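Local coordinates for Blr3880 protein (Bradyrhizobium japonicum, PDB 2OOD), which probably catalyses the zinc-dependent hydrolytic deamination of guanine to xanthine and ammonia, and holds both zinc and guanine in its active site, at residues A[29-34]-A[397-402]; A[35-40]-A[52-57]; A[145-150]-A[191-196]; A[376-381]-A[439-444]. One frame throughout, in Å; residues are numbered along the deposited sequence.

Contact 1 (A[29-34]-A[397-402]); sequences AARFHQ and NFEPGK
The ion pair of Arg-31 with Glu-399 joins strand 30-33, on the small beta-rich part of this amidohydrolase, to the turn-forming loop ahead of strand 406-409. It illustrates how one long side chain can span two well-separated backbones, since even the nearest alpha carbons, Arg-31 CA and Asn-397 CA, are 9.6 Å apart. Arg-31 leaves its strand with CG anti to the backbone N (chi1 179°) and bends only at chi3, which delivers NH2 to within 3.0 Å of Glu-399 OE1. The glutamate chain bends at chi2 and crosses the arginine at about a right angle. Guanidinium and carboxylate planes stand 62° apart, so this is a one-atom grip from NH2 and not a flat, two-pronged pairing. Glu-399 CG lies in the guanidinium plane at its edge, 3.7 Å from Arg-31 NH2, while Arg-31 NH1 comes 4.0 Å from Phe-398 C. That second nitrogen has its own mate: Asp-14 takes a salt bridge from NH1 and, through the same oxygen, a hydrogen bond from Phe-398 N. The positive charge is therefore shared between two carboxylates, which would be expected to stabilise it. Within the loop, Lys-402 NZ bonds Asn-397 OD1 at 2.6 Å from above the carbonyl plane, and also reaches Leu-395 O. This closes the chain round a type II beta turn from Glu-399 to Lys-402, with Gly-401 in the third position, where this turn type commonly has glycine. Such strand-to-loop pairing belongs to the small beta domain that amidohydrolases assemble beside their barrel from both ends of the chain.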
loop_
_atom_site.group_PDB
_atom_site.type_symbol
_atom_site.label_atom_id
_atom_site.label_comp_id
_atom_site.label_asym_id
_atom_site.label_seq_id
_atom_site.Cartn_x
_atom_site.Cartn_y
_atom_site.Cartn_z
ATOM N N ALA A 29 -6.370 17.266 20.781
ATOM C CA ALA A 29 -6.452 15.881 21.228
ATOM C C ALA A 29 -5.055 15.316 21.437
ATOM O O ALA A 29 -4.879 14.308 22.122
ATOM C CB ALA A 29 -7.224 15.039 20.208
ATOM N N ALA A 30 -4.063 15.986 20.854
ATOM C CA ALA A 30 -2.671 15.563 20.953
ATOM C C ALA A 30 -1.914 16.246 22.094
ATOM O O ALA A 30 -2.356 17.257 22.644
ATOM C CB ALA A 30 -1.959 15.829 19.630
ATOM N N ARG A 31 -0.768 15.670 22.439
ATOM C CA ARG A 31 0.096 16.180 23.499
ATOM C C ARG A 31 1.516 16.104 22.955
ATOM O O ARG A 31 2.016 15.028 22.641
ATOM C CB ARG A 31 -0.030 15.314 24.752
ATOM C CG ARG A 31 0.837 15.754 25.902
ATOM C CD ARG A 31 1.065 14.596 26.857
ATOM N NE ARG A 31 -0.004 14.400 27.832
ATOM C CZ ARG A 31 -0.289 13.228 28.393
ATOM N NH1 ARG A 31 0.403 12.147 28.067
ATOM N NH2 ARG A 31 -1.251 13.133 29.296
ATOM N N PHE A 32 2.166 17.249 22.838
ATOM C CA PHE A 32 3.510 17.283 22.295
ATOM C C PHE A 32 4.554 17.868 23.242
ATOM O O PHE A 32 4.320 18.888 23.888
ATOM C CB PHE A 32 3.498 18.088 21.003
ATOM C CG PHE A 32 4.850 18.312 20.416
ATOM C CD1 PHE A 32 5.538 17.270 19.811
ATOM C CD2 PHE A 32 5.422 19.576 20.432
ATOM C CE1 PHE A 32 6.788 17.484 19.219
ATOM C CE2 PHE A 32 6.667 19.810 19.846
ATOM C CZ PHE A 32 7.352 18.760 19.236
ATOM N N HIS A 33 5.705 17.206 23.316
ATOM C CA HIS A 33 6.826 17.650 24.140
ATOM C C HIS A 33 8.054 17.599 23.252
ATOM O O HIS A 33 8.529 16.514 22.936
ATOM C CB HIS A 33 7.038 16.713 25.330
ATOM C CG HIS A 33 6.059 16.916 26.441
ATOM N ND1 HIS A 33 5.926 18.117 27.104
ATOM C CD2 HIS A 33 5.157 16.074 27.004
ATOM C CE1 HIS A 33 4.986 18.007 28.025
ATOM N NE2 HIS A 33 4.503 16.779 27.984
ATOM N N GLN A 34 8.561 18.755 22.830
ATOM C CA GLN A 34 9.747 18.768 21.981
ATOM C C GLN A 34 10.923 18.141 22.720
ATOM O O GLN A 34 11.750 17.455 22.115
ATOM C CB GLN A 34 10.124 20.184 21.570
ATOM C CG GLN A 34 11.339 20.203 20.666
ATOM C CD GLN A 34 11.747 21.603 20.244
ATOM O OE1 GLN A 34 10.926 22.396 19.760
ATOM N NE2 GLN A 34 13.029 21.916 20.417
ATOM N N ASN A 397 -1.371 5.749 26.061
ATOM C CA ASN A 397 -0.590 6.974 26.064
ATOM C C ASN A 397 0.389 6.978 27.223
ATOM O O ASN A 397 0.451 6.033 27.999
ATOM C CB ASN A 397 -1.498 8.212 26.113
ATOM C CG ASN A 397 -2.433 8.229 27.321
ATOM O OD1 ASN A 397 -2.404 7.339 28.169
ATOM N ND2 ASN A 397 -3.270 9.259 27.398
ATOM N N PHE A 398 1.153 8.053 27.335
ATOM C CA PHE A 398 2.154 8.174 28.370
ATOM C C PHE A 398 1.670 8.679 29.730
ATOM O O PHE A 398 2.421 9.316 30.464
ATOM C CB PHE A 398 3.269 9.063 27.849
ATOM C CG PHE A 398 3.878 8.566 26.573
ATOM C CD1 PHE A 398 4.282 7.237 26.450
ATOM C CD2 PHE A 398 4.079 9.425 25.499
ATOM C CE1 PHE A 398 4.881 6.773 25.274
ATOM C CE2 PHE A 398 4.678 8.966 24.319
ATOM C CZ PHE A 398 5.076 7.641 24.212
ATOM N N GLU A 399 0.424 8.397 30.078
ATOM C CA GLU A 399 -0.091 8.827 31.369
ATOM C C GLU A 399 0.487 7.976 32.490
ATOM O O GLU A 399 0.553 6.753 32.378
ATOM C CB GLU A 399 -1.619 8.716 31.400
ATOM C CG GLU A 399 -2.336 9.877 30.743
ATOM C CD GLU A 399 -2.149 11.187 31.501
ATOM O OE1 GLU A 399 -0.992 11.546 31.831
ATOM O OE2 GLU A 399 -3.168 11.866 31.756
ATOM N N PRO A 400 0.912 8.615 33.590
ATOM C CA PRO A 400 1.482 7.904 34.740
ATOM C C PRO A 400 0.581 6.763 35.196
ATOM O O PRO A 400 -0.631 6.932 35.319
ATOM C CB PRO A 400 1.597 9.001 35.790
ATOM C CG PRO A 400 1.958 10.198 34.956
ATOM C CD PRO A 400 0.992 10.074 33.785
ATOM N N GLY A 401 1.176 5.600 35.440
ATOM C CA GLY A 401 0.398 4.456 35.879
ATOM C C GLY A 401 0.198 3.436 34.776
ATOM O O GLY A 401 -0.197 2.297 35.026
ATOM N N LYS A 402 0.465 3.847 33.542
ATOM C CA LYS A 402 0.313 2.954 32.409
ATOM C C LYS A 402 1.612 2.217 32.137
ATOM O O LYS A 402 2.686 2.638 32.570
ATOM C CB LYS A 402 -0.129 3.738 31.169
ATOM C CG LYS A 402 -1.571 4.209 31.264
ATOM C CD LYS A 402 -2.097 4.759 29.959
ATOM C CE LYS A 402 -3.598 4.999 30.062
ATOM N NZ LYS A 402 -4.192 5.487 28.790
#

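Contact 2 (A[35-40]-A[52-57]); sequences DGLMVV and EKIAAA
Leu-37 and Val-39, two residues apart on strand 36-41, offer one ridge of side chains to helix 51-57, and Ile-54 is the knob that meets it. Ile-54 CG2 settles in the dip between them, 3.6 Å from Leu-37 CD2 and 3.8 Å from Val-39 CG2, with the floor supplied by the strand itself: Leu-37 O lies 3.7 Å from Ile-54 CG2. What puts this methyl there is the first torsion of Ile-54 (chi1 -55°), which sets CG2 anti to the backbone N while the longer branch turns its end away from the strand.

The fit is reciprocal. Leu-37 fits CD2 against the helix backbone beyond Ile-54, 3.5 Å from Ala-55 N, with Ala-55 CB at 4.0 Å from Leu-37 CD2 closing the hollow. The small alanine leaves room for that methyl, and helix and strand axes approach to 7.3 Å at an angle of 37°. Val-39 and Ile-54 run antiparallel alongside each other. Tyr-51 packs on Leu-37 and His-58 on Val-39, while Met-38 faces the other way, onto Phe-398.

Strand 36-41 lies between strands 5-9 and 45-48 in a four-stranded mixed sheet, and the helix packs on one face, its start tied by a backbone bond between Asp-35 and Tyr-51. The touching side chains are all aliphatic and lie against backbone N and O without bonding them, so this patch holds by close packing and burial.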
loop_
_atom_site.group_PDB
_atom_site.type_symbol
_atom_site.label_atom_id
_atom_site.label_comp_id
_atom_site.label_asym_id
_atom_site.label_seq_id
_atom_site.Cartn_x
_atom_site.Cartn_y
_atom_site.Cartn_z
ATOM N N ASP A 35 10.989 18.385 24.029
ATOM C CA ASP A 35 12.049 17.840 24.877
ATOM C C ASP A 35 11.446 17.414 26.216
ATOM O O ASP A 35 11.426 18.189 27.174
ATOM C CB ASP A 35 13.143 18.891 25.101
ATOM C CG ASP A 35 14.235 18.406 26.046
ATOM O OD1 ASP A 35 14.665 17.238 25.920
ATOM O OD2 ASP A 35 14.678 19.191 26.913
ATOM N N GLY A 36 10.955 16.182 26.281
ATOM C CA GLY A 36 10.340 15.718 27.507
ATOM C C GLY A 36 11.065 14.561 28.152
ATOM O O GLY A 36 11.997 13.991 27.580
ATOM N N LEU A 37 10.624 14.207 29.354
ATOM C CA LEU A 37 11.230 13.118 30.097
ATOM C C LEU A 37 10.165 12.218 30.699
ATOM O O LEU A 37 9.208 12.679 31.320
ATOM C CB LEU A 37 12.123 13.677 31.208
ATOM C CG LEU A 37 12.762 12.676 32.178
ATOM C CD1 LEU A 37 13.718 11.765 31.428
ATOM C CD2 LEU A 37 13.499 13.430 33.274
HETATM N N MSE A 38 10.335 10.920 30.503
HETATM C CA MSE A 38 9.402 9.944 31.030
HETATM C C MSE A 38 10.170 9.086 32.030
HETATM O O MSE A 38 11.197 8.497 31.696
HETATM C CB MSE A 38 8.854 9.087 29.887
HETATM C CG MSE A 38 7.828 8.049 30.300
HETATM SE SE MSE A 38 7.105 7.106 28.711
HETATM C CE MSE A 38 8.292 5.529 28.670
ATOM N N VAL A 39 9.672 9.037 33.261
ATOM C CA VAL A 39 10.304 8.271 34.323
ATOM C C VAL A 39 9.548 6.965 34.525
ATOM O O VAL A 39 8.421 6.961 35.028
ATOM C CB VAL A 39 10.311 9.078 35.645
ATOM C CG1 VAL A 39 10.863 8.238 36.768
ATOM C CG2 VAL A 39 11.136 10.343 35.474
ATOM N N VAL A 40 10.170 5.857 34.133
ATOM C CA VAL A 40 9.543 4.543 34.254
ATOM C C VAL A 40 10.216 3.713 35.347
ATOM O O VAL A 40 11.436 3.558 35.348
ATOM C CB VAL A 40 9.650 3.761 32.927
ATOM C CG1 VAL A 40 8.683 2.599 32.927
ATOM C CG2 VAL A 40 9.396 4.678 31.768
ATOM N N GLU A 52 13.078 19.702 31.883
ATOM C CA GLU A 52 13.455 20.404 33.108
ATOM C C GLU A 52 12.585 20.030 34.309
ATOM O O GLU A 52 13.066 19.434 35.271
ATOM C CB GLU A 52 13.386 21.916 32.899
ATOM C CG GLU A 52 14.474 22.477 32.000
ATOM C CD GLU A 52 15.860 21.965 32.383
ATOM O OE1 GLU A 52 16.053 21.575 33.573
ATOM O OE2 GLU A 52 16.762 21.964 31.496
ATOM N N LYS A 53 11.304 20.369 34.249
ATOM C CA LYS A 53 10.399 20.080 35.359
ATOM C C LYS A 53 10.474 18.644 35.879
ATOM O O LYS A 53 10.410 18.405 37.094
ATOM C CB LYS A 53 8.952 20.401 34.966
ATOM C CG LYS A 53 7.923 20.041 36.030
ATOM C CD LYS A 53 6.507 20.383 35.550
ATOM C CE LYS A 53 5.445 20.100 36.629
ATOM N NZ LYS A 53 5.432 18.666 37.105
ATOM N N ILE A 54 10.615 17.688 34.970
ATOM C CA ILE A 54 10.676 16.295 35.384
ATOM C C ILE A 54 12.064 15.910 35.886
ATOM O O ILE A 54 12.192 15.227 36.911
ATOM C CB ILE A 54 10.264 15.361 34.231
ATOM C CG1 ILE A 54 8.880 15.768 33.736
ATOM C CG2 ILE A 54 10.222 13.914 34.709
ATOM C CD1 ILE A 54 7.824 15.665 34.811
ATOM N N ALA A 55 13.096 16.351 35.172
ATOM C CA ALA A 55 14.471 16.046 35.562
ATOM C C ALA A 55 14.710 16.541 36.985
ATOM O O ALA A 55 15.347 15.859 37.795
ATOM C CB ALA A 55 15.458 16.708 34.594
ATOM N N ALA A 56 14.179 17.729 37.276
ATOM C CA ALA A 56 14.300 18.365 38.588
ATOM C C ALA A 56 13.573 17.592 39.689
ATOM O O ALA A 56 14.094 17.439 40.791
ATOM C CB ALA A 56 13.762 19.787 38.523
ATOM N N ALA A 57 12.370 17.110 39.407
ATOM C CA ALA A 57 11.627 16.369 40.418
ATOM C C ALA A 57 12.212 14.976 40.642
ATOM O O ALA A 57 11.832 14.281 41.589
ATOM C CB ALA A 57 10.172 16.255 40.010
#

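Contact 3 (A[145-150]-A[191-196]); sequences ATEELF and AQYHDK
Tyr-193 OH is held between two glutamates of helix 143-156: it hydrogen-bonds the Glu-151 carboxylate and lies 3.5 Å from Glu-147 CB, touching only the aliphatic part of that side chain. The first torsion of Tyr-193 (chi1 -52°) points its ring at this helix, which brings the hydroxyl to Glu-147 while the ring meets Phe-150. Glu-147 extends its own carboxylate past the tyrosine to salt bridges with Arg-113 and Arg-188.

The two rings lie nearly parallel, planes 17° apart, but are displaced within their planes, so that little of one covers the other; their centroids are 4.8 Å apart. The offset has a use: each ring receives the other's CB. Tyr-193 CB sits over the centre of the Phe-150 ring, 3.9 Å from its centroid, and Phe-150 CB lies over a face of the Tyr-193 ring, 3.9 Å from that centroid and shifted toward the rim, a pair of reciprocal CH-pi contacts. Gln-192 CB covers the opposite face of the tyrosine.

In the (beta/alpha)8 barrel of this family, helices 143-156 and 179-193 are neighbours in the outer layer, following strands 132-138 and 160-166. A leucine in place of Tyr-193 has neither hydroxyl nor flat ring, and would probably leave the Glu-151 carboxylate short of a partner and the Phe-150 ring and CB less well covered. Beyond Tyr-193 the chain enters a type II turn ending at Lys-196, and the Phe-150 side chain also packs on Ala-162 and Tyr-201 of the barrel strands.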
loop_
_atom_site.group_PDB
_atom_site.type_symbol
_atom_site.label_atom_id
_atom_site.label_comp_id
_atom_site.label_asym_id
_atom_site.label_seq_id
_atom_site.Cartn_x
_atom_site.Cartn_y
_atom_site.Cartn_z
ATOM N N ALA A 145 -0.490 -24.068 19.487
ATOM C CA ALA A 145 -0.171 -22.731 19.004
ATOM C C ALA A 145 -0.493 -21.661 20.046
ATOM O O ALA A 145 0.273 -20.716 20.227
ATOM C CB ALA A 145 -0.928 -22.456 17.720
ATOM N N THR A 146 -1.619 -21.803 20.735
ATOM C CA THR A 146 -1.992 -20.827 21.755
ATOM C C THR A 146 -1.048 -20.854 22.957
ATOM O O THR A 146 -0.683 -19.802 23.492
ATOM C CB THR A 146 -3.431 -21.058 22.265
ATOM O OG1 THR A 146 -4.357 -20.813 21.201
ATOM C CG2 THR A 146 -3.747 -20.118 23.425
ATOM N N GLU A 147 -0.659 -22.051 23.387
ATOM C CA GLU A 147 0.236 -22.184 24.532
ATOM C C GLU A 147 1.587 -21.556 24.213
ATOM O O GLU A 147 2.102 -20.755 24.994
ATOM C CB GLU A 147 0.426 -23.655 24.904
ATOM C CG GLU A 147 -0.856 -24.375 25.275
ATOM C CD GLU A 147 -0.675 -25.883 25.353
ATOM O OE1 GLU A 147 0.304 -26.382 24.759
ATOM O OE2 GLU A 147 -1.512 -26.567 25.989
ATOM N N GLU A 148 2.155 -21.911 23.064
ATOM C CA GLU A 148 3.449 -21.365 22.672
ATOM C C GLU A 148 3.433 -19.845 22.537
ATOM O O GLU A 148 4.438 -19.193 22.808
ATOM C CB GLU A 148 3.920 -21.990 21.357
ATOM C CG GLU A 148 4.316 -23.454 21.465
ATOM C CD GLU A 148 5.348 -23.704 22.555
ATOM O OE1 GLU A 148 6.334 -22.941 22.630
ATOM O OE2 GLU A 148 5.180 -24.669 23.330
ATOM N N LEU A 149 2.297 -19.281 22.123
ATOM C CA LEU A 149 2.181 -17.834 21.957
ATOM C C LEU A 149 2.168 -17.100 23.291
ATOM O O LEU A 149 2.875 -16.114 23.475
ATOM C CB LEU A 149 0.917 -17.470 21.168
ATOM C CG LEU A 149 0.615 -15.965 21.141
ATOM C CD1 LEU A 149 1.685 -15.232 20.360
ATOM C CD2 LEU A 149 -0.742 -15.721 20.529
ATOM N N PHE A 150 1.353 -17.575 24.222
ATOM C CA PHE A 150 1.280 -16.940 25.528
ATOM C C PHE A 150 2.617 -17.001 26.257
ATOM O O PHE A 150 3.032 -16.036 26.896
ATOM C CB PHE A 150 0.216 -17.616 26.389
ATOM C CG PHE A 150 -1.175 -17.107 26.152
ATOM C CD1 PHE A 150 -1.466 -15.753 26.303
ATOM C CD2 PHE A 150 -2.205 -17.985 25.824
ATOM C CE1 PHE A 150 -2.768 -15.278 26.135
ATOM C CE2 PHE A 150 -3.511 -17.520 25.655
ATOM C CZ PHE A 150 -3.791 -16.164 25.813
ATOM N N ALA A 191 -7.552 -20.932 32.402
ATOM C CA ALA A 191 -7.002 -21.217 33.720
ATOM C C ALA A 191 -5.527 -20.852 33.755
ATOM O O ALA A 191 -5.102 -20.007 34.546
ATOM C CB ALA A 191 -7.179 -22.694 34.040
ATOM N N GLN A 192 -4.756 -21.488 32.880
ATOM C CA GLN A 192 -3.318 -21.256 32.804
ATOM C C GLN A 192 -2.835 -19.872 32.399
ATOM O O GLN A 192 -1.788 -19.432 32.876
ATOM C CB GLN A 192 -2.673 -22.252 31.844
ATOM C CG GLN A 192 -2.586 -23.661 32.370
ATOM C CD GLN A 192 -1.547 -24.467 31.619
ATOM O OE1 GLN A 192 -0.476 -23.943 31.274
ATOM N NE2 GLN A 192 -1.842 -25.750 31.371
ATOM N N TYR A 193 -3.576 -19.177 31.542
ATOM C CA TYR A 193 -3.093 -17.892 31.063
ATOM C C TYR A 193 -3.834 -16.604 31.344
ATOM O O TYR A 193 -3.198 -15.577 31.591
ATOM C CB TYR A 193 -2.858 -17.998 29.564
ATOM C CG TYR A 193 -1.983 -19.169 29.195
ATOM C CD1 TYR A 193 -0.624 -19.164 29.479
ATOM C CD2 TYR A 193 -2.514 -20.281 28.557
ATOM C CE1 TYR A 193 0.190 -20.237 29.131
ATOM C CE2 TYR A 193 -1.709 -21.364 28.204
ATOM C CZ TYR A 193 -0.358 -21.335 28.490
ATOM O OH TYR A 193 0.450 -22.394 28.117
ATOM N N HIS A 194 -5.158 -16.621 31.306
ATOM C CA HIS A 194 -5.864 -15.371 31.526
ATOM C C HIS A 194 -5.454 -14.571 32.770
ATOM O O HIS A 194 -5.484 -15.064 33.899
ATOM C CB HIS A 194 -7.382 -15.574 31.538
ATOM C CG HIS A 194 -8.138 -14.284 31.609
ATOM N ND1 HIS A 194 -7.995 -13.291 30.662
ATOM C CD2 HIS A 194 -8.963 -13.780 32.557
ATOM C CE1 HIS A 194 -8.692 -12.231 31.027
ATOM N NE2 HIS A 194 -9.289 -12.501 32.175
ATOM N N ASP A 195 -5.073 -13.322 32.535
ATOM C CA ASP A 195 -4.686 -12.396 33.587
ATOM C C ASP A 195 -3.488 -12.819 34.435
ATOM O O ASP A 195 -3.381 -12.462 35.616
ATOM C CB ASP A 195 -5.885 -12.090 34.486
ATOM C CG ASP A 195 -5.706 -10.796 35.267
ATOM O OD1 ASP A 195 -5.237 -9.804 34.657
ATOM O OD2 ASP A 195 -6.034 -10.761 36.477
ATOM N N LYS A 196 -2.592 -13.587 33.827
ATOM C CA LYS A 196 -1.364 -14.009 34.492
ATOM C C LYS A 196 -0.309 -13.150 33.796
ATOM O O LYS A 196 -0.062 -13.314 32.597
ATOM C CB LYS A 196 -1.082 -15.488 34.224
ATOM C CG LYS A 196 -2.130 -16.452 34.748
ATOM C CD LYS A 196 -2.049 -16.599 36.257
ATOM C CE LYS A 196 -2.898 -17.776 36.741
ATOM N NZ LYS A 196 -2.452 -19.061 36.117
#

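Contact 4 (A[376-381]-A[439-444]); sequences RGFWSV and SMLFAV
Phe-378 is the residue of helix 374-380 that meets Leu-441 and Val-444 of helix 434-447, and the segment around it shows how a short helix can present one ring to a longer neighbour. Arg-376 comes first: its O takes both Ser-380 N, the regular helical bond, and Ser-380 OG at 3.0 Å, from opposite faces of the carbonyl plane. Its guanidinium is taken by Glu-368, in a salt bridge, and by Lys-371 O.

Phe-378 then carries the whole of the first segment's share. Its chi1 of -86° swings the ring across to the other helix, with CE2 leading. This carbon lies 3.5 Å from Leu-441 CB and 3.3 Å from Leu-441 O, which sits in the ring plane at the edge. Leu-441 keeps CG anti to the carbonyl carbon (chi1 -74°), and its CD2 rides 4.0 Å above the plane of the Phe-378 ring, offset toward the rim. At the far tip, Phe-378 CZ meets Val-444 CG1 at 4.4 Å, again at the edge. Replacing Phe-378 by an alanine would probably open a gap between the helices and leave Leu-441 CB and CD2 without their aromatic partner.

Trp-379 packs on Pro-19 and meets Phe-15 edge-to-face, the same residue that Phe-378 touches. Phe-442, whose CB points away from helix 374-380, meets Tyr-343 and Tyr-91 of the second subunit edge-to-face. The pair of helices packs on both helix 335-352, through Val-381 and Val-444, and strand 11-15, through Phe-378 on Phe-15 and Leu-441 on Phe-13.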
loop_
_atom_site.group_PDB
_atom_site.type_symbol
_atom_site.label_atom_id
_atom_site.label_comp_id
_atom_site.label_asym_id
_atom_site.label_seq_id
_atom_site.Cartn_x
_atom_site.Cartn_y
_atom_site.Cartn_z
ATOM N N ARG A 376 -5.933 11.492 13.669
ATOM C CA ARG A 376 -6.895 10.399 13.716
ATOM C C ARG A 376 -6.237 9.035 13.522
ATOM O O ARG A 376 -6.572 8.064 14.203
ATOM C CB ARG A 376 -7.965 10.603 12.638
ATOM C CG ARG A 376 -8.903 11.773 12.880
ATOM C CD ARG A 376 -9.776 12.040 11.667
ATOM N NE ARG A 376 -10.821 13.020 11.951
ATOM C CZ ARG A 376 -11.665 13.499 11.041
ATOM N NH1 ARG A 376 -11.585 13.089 9.787
ATOM N NH2 ARG A 376 -12.596 14.380 11.385
ATOM N N GLY A 377 -5.300 8.971 12.584
ATOM C CA GLY A 377 -4.619 7.720 12.306
ATOM C C GLY A 377 -3.776 7.207 13.452
ATOM O O GLY A 377 -3.835 6.030 13.797
ATOM N N PHE A 378 -2.982 8.087 14.046
ATOM C CA PHE A 378 -2.127 7.697 15.152
ATOM C C PHE A 378 -2.833 7.532 16.482
ATOM O O PHE A 378 -2.311 6.878 17.382
ATOM C CB PHE A 378 -0.961 8.661 15.261
ATOM C CG PHE A 378 0.172 8.279 14.381
ATOM C CD1 PHE A 378 0.951 7.167 14.694
ATOM C CD2 PHE A 378 0.415 8.955 13.190
ATOM C CE1 PHE A 378 1.950 6.736 13.838
ATOM C CE2 PHE A 378 1.418 8.526 12.324
ATOM C CZ PHE A 378 2.181 7.412 12.652
ATOM N N TRP A 379 -4.011 8.128 16.608
ATOM C CA TRP A 379 -4.794 7.976 17.816
ATOM C C TRP A 379 -5.389 6.571 17.706
ATOM O O TRP A 379 -5.467 5.840 18.687
ATOM C CB TRP A 379 -5.916 9.013 17.861
ATOM C CG TRP A 379 -6.923 8.763 18.969
ATOM C CD1 TRP A 379 -6.803 9.116 20.281
ATOM C CD2 TRP A 379 -8.182 8.080 18.853
ATOM N NE1 TRP A 379 -7.905 8.698 20.988
ATOM C CE2 TRP A 379 -8.765 8.060 20.136
ATOM C CE3 TRP A 379 -8.868 7.484 17.791
ATOM C CZ2 TRP A 379 -10.006 7.467 20.380
ATOM C CZ3 TRP A 379 -10.103 6.893 18.037
ATOM C CH2 TRP A 379 -10.657 6.890 19.320
ATOM N N SER A 380 -5.786 6.193 16.492
ATOM C CA SER A 380 -6.380 4.880 16.230
ATOM C C SER A 380 -5.466 3.690 16.479
ATOM O O SER A 380 -5.942 2.624 16.847
ATOM C CB SER A 380 -6.898 4.803 14.792
ATOM O OG SER A 380 -8.083 5.558 14.635
ATOM N N VAL A 381 -4.164 3.855 16.267
ATOM C CA VAL A 381 -3.237 2.752 16.491
ATOM C C VAL A 381 -2.645 2.781 17.904
ATOM O O VAL A 381 -1.779 1.973 18.238
ATOM C CB VAL A 381 -2.093 2.752 15.450
ATOM C CG1 VAL A 381 -2.667 2.596 14.056
ATOM C CG2 VAL A 381 -1.293 4.032 15.556
ATOM N N SER A 439 2.507 16.763 11.240
ATOM C CA SER A 439 2.838 16.880 9.836
ATOM C C SER A 439 3.860 15.828 9.378
ATOM O O SER A 439 3.743 15.285 8.284
ATOM C CB SER A 439 3.356 18.292 9.574
ATOM O OG SER A 439 3.031 18.719 8.268
HETATM N N MSE A 440 4.857 15.535 10.211
HETATM C CA MSE A 440 5.877 14.539 9.865
HETATM C C MSE A 440 5.360 13.115 10.059
HETATM O O MSE A 440 5.827 12.183 9.405
HETATM C CB MSE A 440 7.130 14.722 10.720
HETATM C CG MSE A 440 7.691 16.115 10.696
HETATM SE SE MSE A 440 9.426 16.217 11.580
HETATM C CE MSE A 440 10.159 17.719 10.580
ATOM N N LEU A 441 4.415 12.954 10.980
ATOM C CA LEU A 441 3.824 11.653 11.248
ATOM C C LEU A 441 2.967 11.239 10.055
ATOM O O LEU A 441 2.844 10.055 9.751
ATOM C CB LEU A 441 2.981 11.692 12.525
ATOM C CG LEU A 441 3.739 11.734 13.854
ATOM C CD1 LEU A 441 2.757 11.891 14.992
ATOM C CD2 LEU A 441 4.555 10.467 14.032
ATOM N N PHE A 442 2.375 12.211 9.371
ATOM C CA PHE A 442 1.579 11.880 8.207
ATOM C C PHE A 442 2.524 11.410 7.107
ATOM O O PHE A 442 2.157 10.589 6.271
ATOM C CB PHE A 442 0.783 13.083 7.702
ATOM C CG PHE A 442 -0.242 12.723 6.658
ATOM C CD1 PHE A 442 -1.401 12.024 7.009
ATOM C CD2 PHE A 442 -0.030 13.019 5.316
ATOM C CE1 PHE A 442 -2.326 11.626 6.033
ATOM C CE2 PHE A 442 -0.955 12.620 4.339
ATOM C CZ PHE A 442 -2.095 11.926 4.705
ATOM N N ALA A 443 3.740 11.942 7.099
ATOM C CA ALA A 443 4.718 11.541 6.102
ATOM C C ALA A 443 5.226 10.141 6.447
ATOM O O ALA A 443 5.609 9.381 5.563
ATOM C CB ALA A 443 5.864 12.525 6.067
ATOM N N VAL A 444 5.241 9.801 7.734
ATOM C CA VAL A 444 5.676 8.476 8.152
ATOM C C VAL A 444 4.678 7.471 7.591
ATOM O O VAL A 444 5.061 6.468 6.994
ATOM C CB VAL A 444 5.705 8.347 9.682
ATOM C CG1 VAL A 444 5.731 6.892 10.079
ATOM C CG2 VAL A 444 6.924 9.049 10.231
#

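Contacts 1 and 2 lie on the beta-rich part of the chain; contact 4, between two helices, sits about 15 Å from contact 1 and about 25 Å from contact 2, centre to centre. Contact 3 stands apart on the outer layer of the barrel, its centre about 31 to 36 Å from the others. Contacts 2 and 3 are nested, one after the other, within the loop closed by contact 1, and contact 2 touches contact 1 through Phe-398 CD1 and Met-38 SE, 3.6 Å apart. Contacts 1 and 4 have alternating segments. Contact 1 brings early and late parts of the chain together, and strand 11-15 also receives side chains of contact 4, all away from the zinc and guanine site.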